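Inactive poly [ADP-ribose] polymerase RCD1 (Arabidopsis thaliana, PDB 5NGO) carries a catalytically inactive PARP domain and probably acts in plant cell-death and immune signalling, where a downy mildew effector binds it to suppress immunity. Local coordinates at residues A41-F46 with H173-F178; I98-A103 with Y163-I168; V120-L125 with E177-F182. One frame throughout, in Å; residues are numbered along the deposited sequence.

Contact 1 of 3, residues A41-F46 with H173-F178; sequences ARLALF and HIFPEF
F46, L43 and R42 lie on the side of helix 37-57 that packs over strand 174-182, a helix-on-sheet layer of the PARP catalytic fold, and F175 is the strand residue that all three touch. The axes of the short segments 41-46 and 174-178 come within 8.6 Å and run roughly antiparallel, with 144° between their N-to-C directions. F175 directs its ring toward the helix with CG anti to the backbone N (chi1 176°), which turns one ring face to L43. The CD1 methyl of L43 sits over that face, displaced toward the rim, 3.9 Å from the F175 ring centroid, as a CH-pi contact. R42 arrives differently: its aliphatic CG lies at the ring edge, near the plane, 4.1 Å from F175 CD1. Farther out the R42 chain bends at chi3 (-71°), and its NE hydrogen-bonds to M78 O.

The F46 side chain runs at about a right angle to that of F175. Its ring takes F175 CB over one face, 3.9 Å from the F46 ring centroid, while its rim abuts the backbone: F46 CE1 stands 3.6 Å from H173 O, which lies at the ring edge. F46 also touches R127 and I129 of strand 121-129. I174 points the other way, so neighbouring strand residues serve opposite faces of the sheet. No hydrogen bond joins the two segments; the helix is held to the strand by dispersion and CH-pi contacts, with each phenylalanine ring receiving an aliphatic carbon on one face.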
loop_
_atom_site.group_PDB
_atom_site.type_symbol
_atom_site.label_atom_id
_atom_site.label_comp_id
_atom_site.label_asym_id
_atom_site.label_seq_id
_atom_site.Cartn_x
_atom_site.Cartn_y
_atom_site.Cartn_z
ATOM N N ALA A 41 3.363 1.543 18.291
ATOM C CA ALA A 41 3.615 0.127 18.546
ATOM C C ALA A 41 3.614 -0.681 17.246
ATOM O O ALA A 41 4.442 -1.580 17.072
ATOM C CB ALA A 41 2.606 -0.442 19.533
ATOM N N ARG A 42 2.706 -0.337 16.335
ATOM C CA ARG A 42 2.643 -0.980 15.022
ATOM C C ARG A 42 3.853 -0.664 14.143
ATOM O O ARG A 42 4.279 -1.508 13.368
ATOM C CB ARG A 42 1.337 -0.622 14.307
ATOM C CG ARG A 42 1.153 -1.366 12.989
ATOM C CD ARG A 42 -0.279 -1.437 12.540
ATOM N NE ARG A 42 -1.080 -2.336 13.382
ATOM C CZ ARG A 42 -1.075 -3.671 13.334
ATOM N NH1 ARG A 42 -0.287 -4.329 12.479
ATOM N NH2 ARG A 42 -1.855 -4.354 14.173
ATOM N N LEU A 43 4.409 0.535 14.270
ATOM C CA LEU A 43 5.631 0.913 13.561
ATOM C C LEU A 43 6.820 0.162 14.116
ATOM O O LEU A 43 7.670 -0.295 13.346
ATOM C CB LEU A 43 5.899 2.421 13.664
ATOM C CG LEU A 43 7.138 2.939 12.936
ATOM C CD1 LEU A 43 7.141 2.517 11.459
ATOM C CD2 LEU A 43 7.224 4.465 13.087
ATOM N N ALA A 44 6.899 0.034 15.439
ATOM C CA ALA A 44 7.948 -0.762 16.067
ATOM C C ALA A 44 7.905 -2.223 15.598
ATOM O O ALA A 44 8.956 -2.801 15.326
ATOM C CB ALA A 44 7.857 -0.666 17.581
ATOM N N LEU A 45 6.706 -2.795 15.486
ATOM C CA LEU A 45 6.543 -4.164 14.967
ATOM C C LEU A 45 7.064 -4.289 13.540
ATOM O O LEU A 45 7.850 -5.173 13.238
ATOM C CB LEU A 45 5.060 -4.580 15.020
ATOM C CG LEU A 45 4.686 -6.030 14.713
ATOM C CD1 LEU A 45 3.391 -6.368 15.445
ATOM C CD2 LEU A 45 4.524 -6.349 13.244
ATOM N N PHE A 46 6.619 -3.387 12.680
ATOM C CA PHE A 46 7.076 -3.298 11.285
ATOM C C PHE A 46 8.599 -3.172 11.203
ATOM O O PHE A 46 9.219 -3.886 10.423
ATOM C CB PHE A 46 6.379 -2.096 10.592
ATOM C CG PHE A 46 6.797 -1.865 9.165
ATOM C CD1 PHE A 46 6.163 -2.523 8.127
ATOM C CD2 PHE A 46 7.810 -0.959 8.855
ATOM C CE1 PHE A 46 6.536 -2.305 6.799
ATOM C CE2 PHE A 46 8.182 -0.732 7.533
ATOM C CZ PHE A 46 7.539 -1.411 6.511
ATOM N N HIS A 173 4.305 -6.866 7.114
ATOM C CA HIS A 173 5.048 -6.308 5.977
ATOM C C HIS A 173 4.425 -5.004 5.421
ATOM O O HIS A 173 4.922 -4.489 4.416
ATOM C CB HIS A 173 5.128 -7.378 4.879
ATOM C CG HIS A 173 6.077 -8.500 5.186
ATOM N ND1 HIS A 173 7.385 -8.402 4.818
ATOM C CD2 HIS A 173 5.927 -9.743 5.712
ATOM C CE1 HIS A 173 8.031 -9.509 5.153
ATOM N NE2 HIS A 173 7.159 -10.343 5.684
ATOM N N ILE A 174 3.371 -4.473 6.056
ATOM C CA ILE A 174 2.743 -3.219 5.616
ATOM C C ILE A 174 2.532 -2.282 6.801
ATOM O O ILE A 174 1.905 -2.666 7.773
ATOM C CB ILE A 174 1.369 -3.460 4.933
ATOM C CG1 ILE A 174 1.524 -4.409 3.752
ATOM C CG2 ILE A 174 0.758 -2.119 4.468
ATOM C CD1 ILE A 174 0.219 -4.871 3.148
ATOM N N PHE A 175 3.063 -1.071 6.722
ATOM C CA PHE A 175 2.747 -0.047 7.705
ATOM C C PHE A 175 2.011 1.119 7.015
ATOM O O PHE A 175 2.630 1.870 6.269
ATOM C CB PHE A 175 3.998 0.468 8.413
ATOM C CG PHE A 175 3.721 1.590 9.360
ATOM C CD1 PHE A 175 2.948 1.396 10.489
ATOM C CD2 PHE A 175 4.205 2.862 9.100
ATOM C CE1 PHE A 175 2.680 2.439 11.364
ATOM C CE2 PHE A 175 3.941 3.924 9.972
ATOM C CZ PHE A 175 3.177 3.714 11.092
ATOM N N PRO A 176 0.694 1.269 7.265
ATOM C CA PRO A 176 -0.048 2.441 6.797
ATOM C C PRO A 176 0.382 3.682 7.500
ATOM O O PRO A 176 0.308 3.724 8.694
ATOM C CB PRO A 176 -1.515 2.109 7.127
ATOM C CG PRO A 176 -1.524 0.761 7.718
ATOM C CD PRO A 176 -0.141 0.389 8.096
ATOM N N GLU A 177 0.851 4.677 6.774
ATOM C CA GLU A 177 1.470 5.829 7.403
ATOM C C GLU A 177 0.758 7.137 7.175
ATOM O O GLU A 177 0.641 7.938 8.088
ATOM C CB GLU A 177 2.927 5.952 6.936
ATOM C CG GLU A 177 3.742 6.898 7.805
ATOM C CD GLU A 177 5.181 6.892 7.548
ATOM O OE1 GLU A 177 5.610 6.368 6.503
ATOM O OE2 GLU A 177 5.921 7.446 8.387
ATOM N N PHE A 178 0.308 7.380 5.948
ATOM C CA PHE A 178 -0.276 8.661 5.553
ATOM C C PHE A 178 -1.626 8.451 4.870
ATOM O O PHE A 178 -1.800 7.468 4.174
ATOM C CB PHE A 178 0.618 9.395 4.597
ATOM C CG PHE A 178 1.959 9.809 5.155
ATOM C CD1 PHE A 178 3.040 8.970 5.074
ATOM C CD2 PHE A 178 2.155 11.104 5.599
ATOM C CE1 PHE A 178 4.302 9.383 5.563
ATOM C CE2 PHE A 178 3.373 11.531 6.069
ATOM C CZ PHE A 178 4.479 10.688 6.043
#

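Contact 2 of 3, residues I98-A103 with Y163-I168; sequences IHLTAA and YIVWNI
I98 and V165 form one antiparallel hydrogen-bonded pair and L100 and Y163 another, with H99 and I164 as the non-hydrogen-bonded pair between them. The four bonds are close to straight; I98 N to V165 O and Y163 N to L100 O both measure 2.8 Å. Between them, the CA of H99 makes a C-H...O contact of 3.4 Å with Y163 O.

On the face carrying I98, L100, Y163 and V165, the L100 CD1 methyl meets V165 CG2 at 3.9 Å, the two side chains slanting past each other. L100 also packs on A65 and C126, so this pair belongs to the apolar core beside the mixed sheet of the PARP catalytic fold, in which strand 98-102 lies between 62-68 and 162-165. On the other face H99 and I164 run side by side in the same direction, and H99 NE2 is hydrogen-bonded to S92 OG.

Y163 has CG anti to its carbonyl carbon (chi1 -58°), and its ring extends past L100 to A102, with Y163 CE2 3.7 Å from A102 CA. Y163 OH is hydrogen-bonded to a water 2.7 Å away, which lies at the ring edge in its plane, and that water accepts a bond from A103 N at 3.1 Å.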
loop_
_atom_site.group_PDB
_atom_site.type_symbol
_atom_site.label_atom_id
_atom_site.label_comp_id
_atom_site.label_asym_id
_atom_site.label_seq_id
_atom_site.Cartn_x
_atom_site.Cartn_y
_atom_site.Cartn_z
ATOM N N ILE A 98 -3.145 -8.492 -0.418
ATOM C CA ILE A 98 -3.414 -7.051 -0.469
ATOM C C ILE A 98 -2.717 -6.513 -1.711
ATOM O O ILE A 98 -1.525 -6.752 -1.910
ATOM C CB ILE A 98 -2.983 -6.305 0.828
ATOM C CG1 ILE A 98 -3.850 -6.721 2.021
ATOM C CG2 ILE A 98 -3.058 -4.778 0.691
ATOM C CD1 ILE A 98 -3.515 -8.080 2.561
ATOM N N HIS A 99 -3.471 -5.801 -2.556
ATOM C CA HIS A 99 -2.952 -5.203 -3.793
ATOM C C HIS A 99 -2.658 -3.736 -3.530
ATOM O O HIS A 99 -3.550 -2.979 -3.086
ATOM C CB HIS A 99 -3.982 -5.325 -4.911
ATOM C CG HIS A 99 -4.159 -6.729 -5.403
ATOM N ND1 HIS A 99 -4.416 -7.786 -4.560
ATOM C CD2 HIS A 99 -4.138 -7.246 -6.654
ATOM C CE1 HIS A 99 -4.540 -8.895 -5.259
ATOM N NE2 HIS A 99 -4.365 -8.598 -6.535
ATOM N N LEU A 100 -1.416 -3.326 -3.779
ATOM C CA LEU A 100 -1.023 -1.935 -3.646
ATOM C C LEU A 100 -0.430 -1.448 -4.942
ATOM O O LEU A 100 0.098 -2.230 -5.725
ATOM C CB LEU A 100 0.003 -1.741 -2.528
ATOM C CG LEU A 100 -0.402 -2.191 -1.142
ATOM C CD1 LEU A 100 0.173 -3.589 -0.863
ATOM C CD2 LEU A 100 0.066 -1.212 -0.092
ATOM N N THR A 101 -0.494 -0.130 -5.121
ATOM C CA THR A 101 -0.006 0.498 -6.314
ATOM C C THR A 101 1.375 1.101 -6.023
ATOM O O THR A 101 1.625 1.619 -4.927
ATOM C CB THR A 101 -0.978 1.578 -6.776
ATOM O OG1 THR A 101 -2.242 1.004 -7.135
ATOM C CG2 THR A 101 -0.388 2.384 -7.909
ATOM N N ALA A 102 2.301 0.995 -6.992
ATOM C CA ALA A 102 3.647 1.501 -6.792
ATOM C C ALA A 102 3.622 3.031 -6.589
ATOM O O ALA A 102 2.672 3.717 -7.031
ATOM C CB ALA A 102 4.515 1.156 -7.958
ATOM N N ALA A 103 4.677 3.539 -5.916
ATOM C CA ALA A 103 4.770 4.933 -5.511
ATOM C C ALA A 103 4.493 5.987 -6.608
ATOM O O ALA A 103 3.889 7.031 -6.338
ATOM C CB ALA A 103 6.135 5.203 -4.893
ATOM N N TYR A 163 1.981 -4.153 -6.489
ATOM C CA TYR A 163 2.560 -5.090 -5.544
ATOM C C TYR A 163 1.446 -5.936 -4.959
ATOM O O TYR A 163 0.325 -5.447 -4.773
ATOM C CB TYR A 163 3.235 -4.351 -4.410
ATOM C CG TYR A 163 4.333 -3.387 -4.804
ATOM C CD1 TYR A 163 5.429 -3.801 -5.525
ATOM C CD2 TYR A 163 4.281 -2.057 -4.403
ATOM C CE1 TYR A 163 6.411 -2.893 -5.931
ATOM C CE2 TYR A 163 5.259 -1.163 -4.742
ATOM C CZ TYR A 163 6.343 -1.591 -5.501
ATOM O OH TYR A 163 7.332 -0.696 -5.801
ATOM N N ILE A 164 1.750 -7.209 -4.714
ATOM C CA ILE A 164 0.832 -8.118 -4.030
ATOM C C ILE A 164 1.553 -8.531 -2.766
ATOM O O ILE A 164 2.643 -9.095 -2.836
ATOM C CB ILE A 164 0.541 -9.389 -4.858
ATOM C CG1 ILE A 164 -0.004 -9.050 -6.246
ATOM C CG2 ILE A 164 -0.437 -10.298 -4.122
ATOM C CD1 ILE A 164 -1.438 -8.580 -6.251
ATOM N N VAL A 165 0.967 -8.221 -1.613
ATOM C CA VAL A 165 1.468 -8.708 -0.332
ATOM C C VAL A 165 0.552 -9.851 0.086
ATOM O O VAL A 165 -0.675 -9.672 0.176
ATOM C CB VAL A 165 1.483 -7.597 0.725
ATOM C CG1 VAL A 165 1.826 -8.150 2.091
ATOM C CG2 VAL A 165 2.452 -6.507 0.313
ATOM N N TRP A 166 1.144 -11.024 0.333
ATOM C CA TRP A 166 0.349 -12.242 0.656
ATOM C C TRP A 166 -0.331 -12.094 2.015
ATOM O O TRP A 166 0.165 -11.386 2.885
ATOM C CB TRP A 166 1.215 -13.502 0.638
ATOM C CG TRP A 166 2.017 -13.615 -0.611
ATOM C CD1 TRP A 166 3.384 -13.538 -0.730
ATOM C CD2 TRP A 166 1.503 -13.739 -1.939
ATOM N NE1 TRP A 166 3.743 -13.642 -2.045
ATOM C CE2 TRP A 166 2.608 -13.758 -2.809
ATOM C CE3 TRP A 166 0.212 -13.842 -2.473
ATOM C CZ2 TRP A 166 2.464 -13.898 -4.192
ATOM C CZ3 TRP A 166 0.062 -13.975 -3.840
ATOM C CH2 TRP A 166 1.186 -14.005 -4.691
ATOM N N ASN A 167 -1.465 -12.766 2.189
ATOM C CA ASN A 167 -2.265 -12.638 3.416
ATOM C C ASN A 167 -1.457 -12.857 4.688
ATOM O O ASN A 167 -1.572 -12.066 5.618
ATOM C CB ASN A 167 -3.482 -13.557 3.366
ATOM C CG ASN A 167 -4.583 -13.004 2.462
ATOM O OD1 ASN A 167 -4.382 -12.034 1.731
ATOM N ND2 ASN A 167 -5.755 -13.622 2.499
ATOM N N ILE A 168 -0.610 -13.870 4.694
ATOM C CA ILE A 168 0.274 -14.167 5.820
ATOM C C ILE A 168 1.167 -12.976 6.237
ATOM O O ILE A 168 1.513 -12.823 7.404
ATOM C CB ILE A 168 1.150 -15.444 5.582
ATOM C CG1 ILE A 168 2.064 -15.352 4.339
ATOM C CG2 ILE A 168 0.318 -16.716 5.585
ATOM C CD1 ILE A 168 3.292 -16.216 4.442
HETATM O O HOH W 1 7.053 1.840 -4.930
#

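Contact 3 of 3, residues V120-L125 with E177-F182; sequences VRYMVL and EFVVRF
R121 lays its aliphatic chain along the ring of F182, its partner in an antiparallel hydrogen-bonded pair of the central sheet. R121 CB sits over one ring face, 3.7 Å from the F182 centroid, as a CH-pi contact. CG comes next, 4.1 Å from F182 O, and CD touches the ring rim at F182 CE2, 3.6 Å away. From CG to NE the chain is extended, and NH1 makes weak hydrogen bonds to C113 O and R111 O. F182 meets this chain because its CG lies between the backbone N and the carbonyl carbon (chi1 69°), which folds the ring over the neighbouring strand; F16 of helix 9-19 also meets it.

On the opposite face of the same two strands, R181 CG lies 3.6 Å from Y122 CE2, while Y122 OH is hydrogen-bonded to D116 OD2. E177 and F178 both face L125, a classic beta bulge, and L125 O accepts from both E177 N (2.9 Å) and F178 N (3.2 Å); the E177 carboxylate forms a salt bridge with R127.

Paired backbone bonds at R121/F182, M123/V180 and L125/F178 set the register, whereas R121 contributes mainly its methylenes, its charged end making weak bonds to carbonyls outside the pair.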
loop_
_atom_site.group_PDB
_atom_site.type_symbol
_atom_site.label_atom_id
_atom_site.label_comp_id
_atom_site.label_asym_id
_atom_site.label_seq_id
_atom_site.Cartn_x
_atom_site.Cartn_y
_atom_site.Cartn_z
ATOM N N VAL A 120 -15.472 13.046 -1.336
ATOM C CA VAL A 120 -14.058 12.956 -0.985
ATOM C C VAL A 120 -13.631 11.489 -1.047
ATOM O O VAL A 120 -14.376 10.593 -0.661
ATOM C CB VAL A 120 -13.784 13.586 0.416
ATOM C CG1 VAL A 120 -12.349 13.420 0.861
ATOM C CG2 VAL A 120 -14.187 15.040 0.461
ATOM N N ARG A 121 -12.410 11.285 -1.524
ATOM C CA ARG A 121 -11.788 9.974 -1.660
ATOM C C ARG A 121 -10.543 9.900 -0.789
ATOM O O ARG A 121 -9.988 10.934 -0.411
ATOM C CB ARG A 121 -11.402 9.744 -3.117
ATOM C CG ARG A 121 -12.575 9.680 -4.067
ATOM C CD ARG A 121 -12.068 9.692 -5.500
ATOM N NE ARG A 121 -13.159 9.772 -6.470
ATOM C CZ ARG A 121 -13.701 8.747 -7.126
ATOM N NH1 ARG A 121 -13.278 7.486 -6.953
ATOM N NH2 ARG A 121 -14.687 8.991 -7.978
ATOM N N TYR A 122 -10.121 8.680 -0.480
ATOM C CA TYR A 122 -9.064 8.432 0.497
ATOM C C TYR A 122 -8.114 7.367 0.003
ATOM O O TYR A 122 -8.528 6.255 -0.312
ATOM C CB TYR A 122 -9.647 7.968 1.829
ATOM C CG TYR A 122 -10.649 8.907 2.441
ATOM C CD1 TYR A 122 -11.981 8.863 2.082
ATOM C CD2 TYR A 122 -10.252 9.859 3.387
ATOM C CE1 TYR A 122 -12.908 9.732 2.646
ATOM C CE2 TYR A 122 -11.163 10.729 3.984
ATOM C CZ TYR A 122 -12.501 10.670 3.598
ATOM O OH TYR A 122 -13.441 11.507 4.155
ATOM N N MET A 123 -6.832 7.704 -0.034
ATOM C CA MET A 123 -5.769 6.787 -0.429
ATOM C C MET A 123 -4.701 6.791 0.679
ATOM O O MET A 123 -4.294 7.873 1.139
ATOM C CB MET A 123 -5.159 7.298 -1.731
ATOM C CG MET A 123 -4.084 6.386 -2.329
ATOM S SD MET A 123 -4.660 5.276 -3.582
ATOM C CE MET A 123 -4.319 6.278 -5.013
ATOM N N VAL A 124 -4.249 5.600 1.074
ATOM C CA VAL A 124 -3.267 5.484 2.152
ATOM C C VAL A 124 -1.880 5.233 1.550
ATOM O O VAL A 124 -1.735 4.360 0.692
ATOM C CB VAL A 124 -3.641 4.336 3.118
ATOM C CG1 VAL A 124 -2.602 4.152 4.201
ATOM C CG2 VAL A 124 -4.983 4.599 3.760
ATOM N N LEU A 125 -0.880 5.998 1.977
ATOM C CA LEU A 125 0.511 5.716 1.627
ATOM C C LEU A 125 1.090 4.776 2.693
ATOM O O LEU A 125 1.080 5.101 3.881
ATOM C CB LEU A 125 1.378 6.969 1.531
ATOM C CG LEU A 125 2.804 6.750 1.015
ATOM C CD1 LEU A 125 2.762 6.313 -0.419
ATOM C CD2 LEU A 125 3.638 8.007 1.071
ATOM N N GLU A 177 0.851 4.677 6.774
ATOM C CA GLU A 177 1.470 5.829 7.403
ATOM C C GLU A 177 0.758 7.137 7.175
ATOM O O GLU A 177 0.641 7.938 8.088
ATOM C CB GLU A 177 2.927 5.952 6.936
ATOM C CG GLU A 177 3.742 6.898 7.805
ATOM C CD GLU A 177 5.181 6.892 7.548
ATOM O OE1 GLU A 177 5.610 6.368 6.503
ATOM O OE2 GLU A 177 5.921 7.446 8.387
ATOM N N PHE A 178 0.308 7.380 5.948
ATOM C CA PHE A 178 -0.276 8.661 5.553
ATOM C C PHE A 178 -1.626 8.451 4.870
ATOM O O PHE A 178 -1.800 7.468 4.174
ATOM C CB PHE A 178 0.618 9.395 4.597
ATOM C CG PHE A 178 1.959 9.809 5.155
ATOM C CD1 PHE A 178 3.040 8.970 5.074
ATOM C CD2 PHE A 178 2.155 11.104 5.599
ATOM C CE1 PHE A 178 4.302 9.383 5.563
ATOM C CE2 PHE A 178 3.373 11.531 6.069
ATOM C CZ PHE A 178 4.479 10.688 6.043
ATOM N N VAL A 179 -2.565 9.362 5.112
ATOM C CA VAL A 179 -3.836 9.397 4.410
ATOM C C VAL A 179 -3.899 10.654 3.551
ATOM O O VAL A 179 -3.694 11.767 4.055
ATOM C CB VAL A 179 -5.043 9.415 5.371
ATOM C CG1 VAL A 179 -6.343 9.428 4.590
ATOM C CG2 VAL A 179 -5.004 8.193 6.285
ATOM N N VAL A 180 -4.196 10.475 2.262
ATOM C CA VAL A 180 -4.366 11.579 1.331
ATOM C C VAL A 180 -5.846 11.664 0.996
ATOM O O VAL A 180 -6.416 10.692 0.489
ATOM C CB VAL A 180 -3.544 11.353 0.037
ATOM C CG1 VAL A 180 -3.829 12.464 -0.978
ATOM C CG2 VAL A 180 -2.058 11.315 0.353
ATOM N N ARG A 181 -6.453 12.816 1.301
ATOM C CA ARG A 181 -7.840 13.101 0.946
ATOM C C ARG A 181 -7.867 13.890 -0.348
ATOM O O ARG A 181 -7.180 14.901 -0.467
ATOM C CB ARG A 181 -8.519 13.923 2.039
ATOM C CG ARG A 181 -8.660 13.179 3.342
ATOM C CD ARG A 181 -9.342 14.010 4.414
ATOM N NE ARG A 181 -9.229 13.314 5.693
ATOM C CZ ARG A 181 -9.846 13.651 6.811
ATOM N NH1 ARG A 181 -10.710 14.659 6.845
ATOM N NH2 ARG A 181 -9.630 12.928 7.906
ATOM N N PHE A 182 -8.687 13.444 -1.302
ATOM C CA PHE A 182 -8.731 14.062 -2.624
ATOM C C PHE A 182 -10.098 13.951 -3.326
ATOM O O PHE A 182 -11.016 13.296 -2.827
ATOM C CB PHE A 182 -7.618 13.474 -3.499
ATOM C CG PHE A 182 -7.838 12.035 -3.887
ATOM C CD1 PHE A 182 -7.556 11.008 -2.998
ATOM C CD2 PHE A 182 -8.309 11.706 -5.150
ATOM C CE1 PHE A 182 -7.749 9.688 -3.344
ATOM C CE2 PHE A 182 -8.500 10.377 -5.512
ATOM C CZ PHE A 182 -8.217 9.365 -4.601
#

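Strand 174-182 joins contacts 1 and 3: its first half packs against helix 37-57, its second pairs with strand 121-129, and E177 and F178 fall within both residue ranges. Their centres are about 16 Å apart, and P176 CB touches V124 CG1 at 3.7 Å. Contact 2 lies farther along the same mixed sheet, centred about 14 Å from contact 1 and about 17 Å from contact 3. It touches contact 1 through I174 CD1, 3.8 Å from V165 CG1, but does not touch contact 3. Along the chain the segments of contacts 2 and 3 alternate, and 98-103 and 163-168 both fall between 41-46 and 173-178. Early and late parts of the PARP domain are thereby tied into one sheet with a helix packed on it.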